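Local coordinates for protein beta-2-microglobulin (Ctenopharyngodon idella, PDB 5H5Z) that serves as the light chain of a bony fish MHC class I molecule, pairing with the heavy chain that presents peptides, at residues Ile36-Leu41 with Cys81-Met86; Ala50-Leu55 with Phe63-Ser68. The protein carries 1 engineered substitution. All coordinates share one frame; numbering follows the deposited sequence.

In the fold
The two contacts illustrate how an immunoglobulin C1-set sandwich divides its labour between sheets. Interaction 1 pairs neighbouring strands 36-42 and 79-85 in one sheet, is the more buried of the two, and runs as a regular antiparallel ladder with aliphatic side chains and a disulfide cysteine on its inner face. Interaction 2 pairs strand 63-71 with the irregular strand 51-57 of the other sheet; it is partly exposed, relies on a threonine hydroxyl and waters where the ladder breaks, and borders the MHC class I heavy chain. The layers meet directly: Ile36 packs on Leu65, and Lys67 NZ probably hydrogen-bonds to Ile38 O.

Interaction 1: residues Ile36-Leu41 with Cys81-Met86; sequences ISIELL and CRVKHM
Ser37 to Leu40 pair with Cys81 to Lys84 as antiparallel neighbours in one sheet of the immunoglobulin C1-set sandwich, and the pair illustrates how alternation along a strand sorts side chains into a core face and an outer face. Two hydrogen-bonded pairs, Ser37 with Lys84 and Glu39 with Arg82, supply four backbone bonds; the straightest runs from Lys84 N to Ser37 O at 2.8 Å (167°).

On the inner face, Ile36 places CG1 anti to its amide nitrogen (chi1 -161°), which carries CD1 over to the neighbouring strand, 3.6 Å from Val83 CG1. The same methyl reaches His85 CB at 3.9 Å. Replacing Ile36 with an alanine would probably open a gap beside Val83 and His85, since the reaching CG1 and CD1 atoms would be gone. Farther along, Ile38 turns its CG2 branch to Cys81 SG, 3.6 Å away, while Leu40 CD2 approaches Cys81 CB. The sulfur is thus bordered by aliphatic groups where it forms the disulfide to Cys26, the covalent link between the two sheets.

The outer face is more polar. A water is hydrogen-bonded to Ser37 OG and donates to Arg82 O, tying a side chain to the opposite backbone. Lys84 and Ser37 touch through their CB atoms before the lysine chain leads away. Arg82 extends from the backbone, then bends at chi3 (62°), and its guanidinium group lies beside Leu41. The two side chains meet at about a right angle: Leu41 CD1 sits over one guanidinium face, offset toward its rim and 3.8 Å from Arg82 NH1, and its other methyl, CD2, lies 3.8 Å from Arg82 NH2.

Interaction 2: residues Ala50-Leu55 with Phe63-Ser68; sequences AQQTDL and FHLTKS
Gln51 and Ser68 form the hydrogen-bonded pair that starts this beta hairpin contact, an example of an edge strand whose pairing is interrupted. Gln51 N donates to Ser68 O at 2.7 Å, and Ser68 N returns a bond to Gln51 O. Thr53 N then bonds to Thr66 O, but the reciprocal acceptor is a side chain: Thr66 N donates to Thr53 OG1 at 2.9 Å (165°). With chi1 at 58°, that hydroxyl stands between its own backbone N and carbonyl carbon, facing the other strand.

One water accepts from Thr53 OG1 and donates to Asp54 O and His64 O, bridging the strands at the break, beyond which backbone pairing resumes between His64 and Ala56; another joins Gln51 O to Ser68 OG. Lys67 NZ is hydrogen-bonded to Ile38 O in the facing sheet.

Among apolar contacts, Leu55 CD1 lies 4.1 Å from Leu65 CD2 and 3.8 Å from Phe63 CD1, the leucine crossing the aromatic side chain obliquely. Ala50 CB touches Lys67 CE at 3.6 Å. The extended Gln52 chain passes across Lys67, NE2 3.6 Å from Lys67 CD, and its OE1 reaches Leu65 CD1.

Strand 63-71 is flanked by strand 22-31 on its other side, and Leu65 faces strand 36-42 across the sandwich. Strand 51-57 forms the sheet's edge within this chain, where Leu55 packs on Phe18 and Asp54 on Tyr34, both of the MHC class I heavy chain.

Interaction 1: residues Ile36-Leu41 with Cys81-Met86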
# COMPACT_ATOMS: atom_id res chain seq x y z
N ILE B 36 -2.69 -11.96 10.12
CA ILE B 36 -1.87 -12.69 9.15
C ILE B 36 -0.45 -12.91 9.69
O ILE B 36 0.03 -12.14 10.54
CB ILE B 36 -1.84 -11.95 7.78
CG1 ILE B 36 -1.41 -12.89 6.65
CG2 ILE B 36 -0.98 -10.69 7.85
CD1 ILE B 36 -1.92 -12.47 5.28
N SER B 37 0.20 -13.96 9.20
CA SER B 37 1.60 -14.25 9.50
C SER B 37 2.39 -14.22 8.20
O SER B 37 2.04 -14.92 7.24
CB SER B 37 1.72 -15.63 10.15
OG SER B 37 3.08 -15.97 10.39
N ILE B 38 3.44 -13.40 8.16
CA ILE B 38 4.34 -13.36 7.01
C ILE B 38 5.77 -13.56 7.49
O ILE B 38 6.22 -12.89 8.42
CB ILE B 38 4.24 -12.02 6.23
CG1 ILE B 38 2.79 -11.70 5.84
CG2 ILE B 38 5.14 -12.06 4.99
CD1 ILE B 38 2.56 -10.25 5.47
N GLU B 39 6.48 -14.50 6.87
CA GLU B 39 7.87 -14.77 7.21
C GLU B 39 8.71 -14.93 5.96
O GLU B 39 8.27 -15.57 5.00
CB GLU B 39 7.99 -16.03 8.08
CG GLU B 39 7.37 -15.93 9.48
CD GLU B 39 8.04 -14.91 10.39
OE1 GLU B 39 9.10 -14.36 10.03
OE2 GLU B 39 7.50 -14.67 11.49
N LEU B 40 9.90 -14.34 5.94
CA LEU B 40 10.84 -14.56 4.84
C LEU B 40 11.78 -15.69 5.23
O LEU B 40 12.23 -15.76 6.38
CB LEU B 40 11.61 -13.28 4.51
CG LEU B 40 10.78 -12.07 4.06
CD1 LEU B 40 11.65 -10.83 3.93
CD2 LEU B 40 10.08 -12.34 2.73
N LEU B 41 12.08 -16.57 4.28
CA LEU B 41 12.89 -17.75 4.55
C LEU B 41 14.13 -17.87 3.67
O LEU B 41 14.08 -17.57 2.47
CB LEU B 41 12.05 -19.03 4.40
CG LEU B 41 10.62 -19.07 4.95
CD1 LEU B 41 9.97 -20.39 4.57
CD2 LEU B 41 10.56 -18.85 6.46
N CYS B 81 8.77 -16.76 0.70
CA CYS B 81 7.91 -16.04 1.63
C CYS B 81 6.77 -16.97 2.01
O CYS B 81 6.07 -17.49 1.13
CB CYS B 81 7.38 -14.76 0.97
SG CYS B 81 6.24 -13.79 1.98
N ARG B 82 6.63 -17.20 3.31
CA ARG B 82 5.56 -18.05 3.84
C ARG B 82 4.49 -17.21 4.50
O ARG B 82 4.76 -16.45 5.44
CB ARG B 82 6.11 -19.09 4.82
CG ARG B 82 5.03 -19.98 5.44
CD ARG B 82 5.62 -21.22 6.10
NE ARG B 82 6.53 -20.89 7.19
CZ ARG B 82 7.62 -21.59 7.50
NH1 ARG B 82 7.97 -22.66 6.79
NH2 ARG B 82 8.38 -21.21 8.53
N VAL B 83 3.27 -17.34 3.99
CA VAL B 83 2.14 -16.56 4.47
C VAL B 83 1.07 -17.47 5.07
O VAL B 83 0.65 -18.45 4.44
CB VAL B 83 1.54 -15.69 3.34
CG1 VAL B 83 0.38 -14.85 3.85
CG2 VAL B 83 2.61 -14.80 2.72
N LYS B 84 0.64 -17.14 6.29
CA LYS B 84 -0.42 -17.88 6.97
C LYS B 84 -1.61 -16.97 7.28
O LYS B 84 -1.53 -16.09 8.14
CB LYS B 84 0.12 -18.54 8.25
CG LYS B 84 1.23 -19.55 7.99
CD LYS B 84 1.78 -20.15 9.27
CE LYS B 84 2.98 -21.04 8.97
NZ LYS B 84 3.45 -21.77 10.18
N HIS B 85 -2.69 -17.19 6.54
CA HIS B 85 -3.92 -16.40 6.68
C HIS B 85 -5.07 -17.36 6.96
O HIS B 85 -5.24 -18.36 6.26
CB HIS B 85 -4.18 -15.62 5.39
CG HIS B 85 -5.34 -14.66 5.48
ND1 HIS B 85 -6.44 -14.75 4.66
CD2 HIS B 85 -5.55 -13.59 6.28
CE1 HIS B 85 -7.28 -13.78 4.95
NE2 HIS B 85 -6.77 -13.06 5.93
N MET B 86 -5.87 -17.04 7.99
CA MET B 86 -6.88 -17.96 8.51
C MET B 86 -6.19 -19.29 8.83
O MET B 86 -5.28 -19.34 9.65
CB MET B 86 -8.05 -18.13 7.53
CG MET B 86 -8.70 -16.83 7.09
SD MET B 86 -9.50 -15.95 8.45
CE MET B 86 -10.93 -16.98 8.75
O HOH W 1 4.00 -17.24 8.10

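Interaction 2: residues Ala50-Leu55 with Phe63-Ser68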
# COMPACT_ATOMS: atom_id res chain seq x y z
N ALA B 50 13.75 -9.19 9.77
CA ALA B 50 12.89 -8.77 8.66
C ALA B 50 12.00 -7.64 9.14
O ALA B 50 11.58 -7.62 10.30
CB ALA B 50 12.06 -9.93 8.14
N GLN B 51 11.72 -6.69 8.25
CA GLN B 51 10.91 -5.51 8.58
C GLN B 51 9.53 -5.60 7.94
O GLN B 51 9.42 -5.91 6.75
CB GLN B 51 11.61 -4.23 8.11
CG GLN B 51 12.91 -3.91 8.84
CD GLN B 51 14.14 -4.59 8.24
OE1 GLN B 51 14.06 -5.27 7.22
NE2 GLN B 51 15.28 -4.38 8.87
N GLN B 52 8.49 -5.31 8.71
CA GLN B 52 7.12 -5.35 8.21
C GLN B 52 6.44 -4.00 8.35
O GLN B 52 6.53 -3.35 9.39
CB GLN B 52 6.32 -6.44 8.93
CG GLN B 52 4.93 -6.70 8.34
CD GLN B 52 4.21 -7.85 9.02
OE1 GLN B 52 3.13 -7.68 9.59
NE2 GLN B 52 4.81 -9.04 8.97
N THR B 53 5.75 -3.58 7.28
CA THR B 53 5.00 -2.33 7.28
C THR B 53 3.79 -2.41 8.21
O THR B 53 3.32 -3.49 8.54
CB THR B 53 4.52 -1.95 5.86
OG1 THR B 53 3.70 -3.00 5.32
CG2 THR B 53 5.71 -1.70 4.93
N ASP B 54 3.32 -1.24 8.64
CA ASP B 54 2.17 -1.15 9.53
C ASP B 54 0.88 -1.41 8.77
O ASP B 54 0.77 -1.07 7.59
CB ASP B 54 2.11 0.24 10.17
CG ASP B 54 3.28 0.51 11.10
OD1 ASP B 54 3.81 -0.45 11.71
OD2 ASP B 54 3.67 1.68 11.23
N LEU B 55 -0.08 -2.02 9.46
CA LEU B 55 -1.32 -2.45 8.84
C LEU B 55 -2.09 -1.30 8.20
O LEU B 55 -2.47 -0.34 8.86
CB LEU B 55 -2.20 -3.19 9.85
CG LEU B 55 -3.44 -3.93 9.33
CD1 LEU B 55 -3.06 -5.18 8.54
CD2 LEU B 55 -4.34 -4.27 10.51
N PHE B 63 -6.66 -5.38 2.86
CA PHE B 63 -5.42 -5.02 3.53
C PHE B 63 -4.19 -5.36 2.69
O PHE B 63 -4.23 -6.24 1.84
CB PHE B 63 -5.33 -5.75 4.88
CG PHE B 63 -6.40 -5.35 5.85
CD1 PHE B 63 -6.24 -4.21 6.63
CD2 PHE B 63 -7.56 -6.12 6.00
CE1 PHE B 63 -7.23 -3.84 7.54
CE2 PHE B 63 -8.55 -5.74 6.90
CZ PHE B 63 -8.38 -4.60 7.67
N HIS B 64 -3.09 -4.66 2.95
CA HIS B 64 -1.81 -4.98 2.32
C HIS B 64 -0.68 -4.79 3.32
O HIS B 64 -0.73 -3.90 4.19
CB HIS B 64 -1.59 -4.17 1.04
CG HIS B 64 -1.48 -2.69 1.26
ND1 HIS B 64 -0.28 -2.02 1.27
CD2 HIS B 64 -2.44 -1.75 1.47
CE1 HIS B 64 -0.49 -0.73 1.48
NE2 HIS B 64 -1.80 -0.54 1.61
N LEU B 65 0.33 -5.65 3.21
CA LEU B 65 1.53 -5.55 4.03
C LEU B 65 2.75 -5.86 3.18
O LEU B 65 2.68 -6.62 2.22
CB LEU B 65 1.49 -6.55 5.19
CG LEU B 65 0.47 -6.33 6.30
CD1 LEU B 65 0.33 -7.60 7.12
CD2 LEU B 65 0.85 -5.15 7.20
N THR B 66 3.88 -5.26 3.55
CA THR B 66 5.15 -5.55 2.91
C THR B 66 6.14 -6.05 3.96
O THR B 66 6.36 -5.39 4.97
CB THR B 66 5.71 -4.33 2.17
OG1 THR B 66 4.74 -3.86 1.22
CG2 THR B 66 6.99 -4.68 1.43
N LYS B 67 6.71 -7.23 3.73
CA LYS B 67 7.82 -7.70 4.53
C LYS B 67 9.08 -7.68 3.68
O LYS B 67 9.04 -8.06 2.51
CB LYS B 67 7.57 -9.11 5.06
CG LYS B 67 8.51 -9.49 6.19
CD LYS B 67 7.75 -10.21 7.27
CE LYS B 67 8.46 -10.16 8.60
NZ LYS B 67 7.67 -10.88 9.63
N SER B 68 10.18 -7.22 4.26
CA SER B 68 11.44 -7.10 3.53
C SER B 68 12.63 -7.33 4.45
O SER B 68 12.51 -7.17 5.67
CB SER B 68 11.54 -5.73 2.84
OG SER B 68 11.52 -4.67 3.78
O HOH W 2 9.01 -3.72 4.58
O HOH W 3 1.07 -2.00 5.02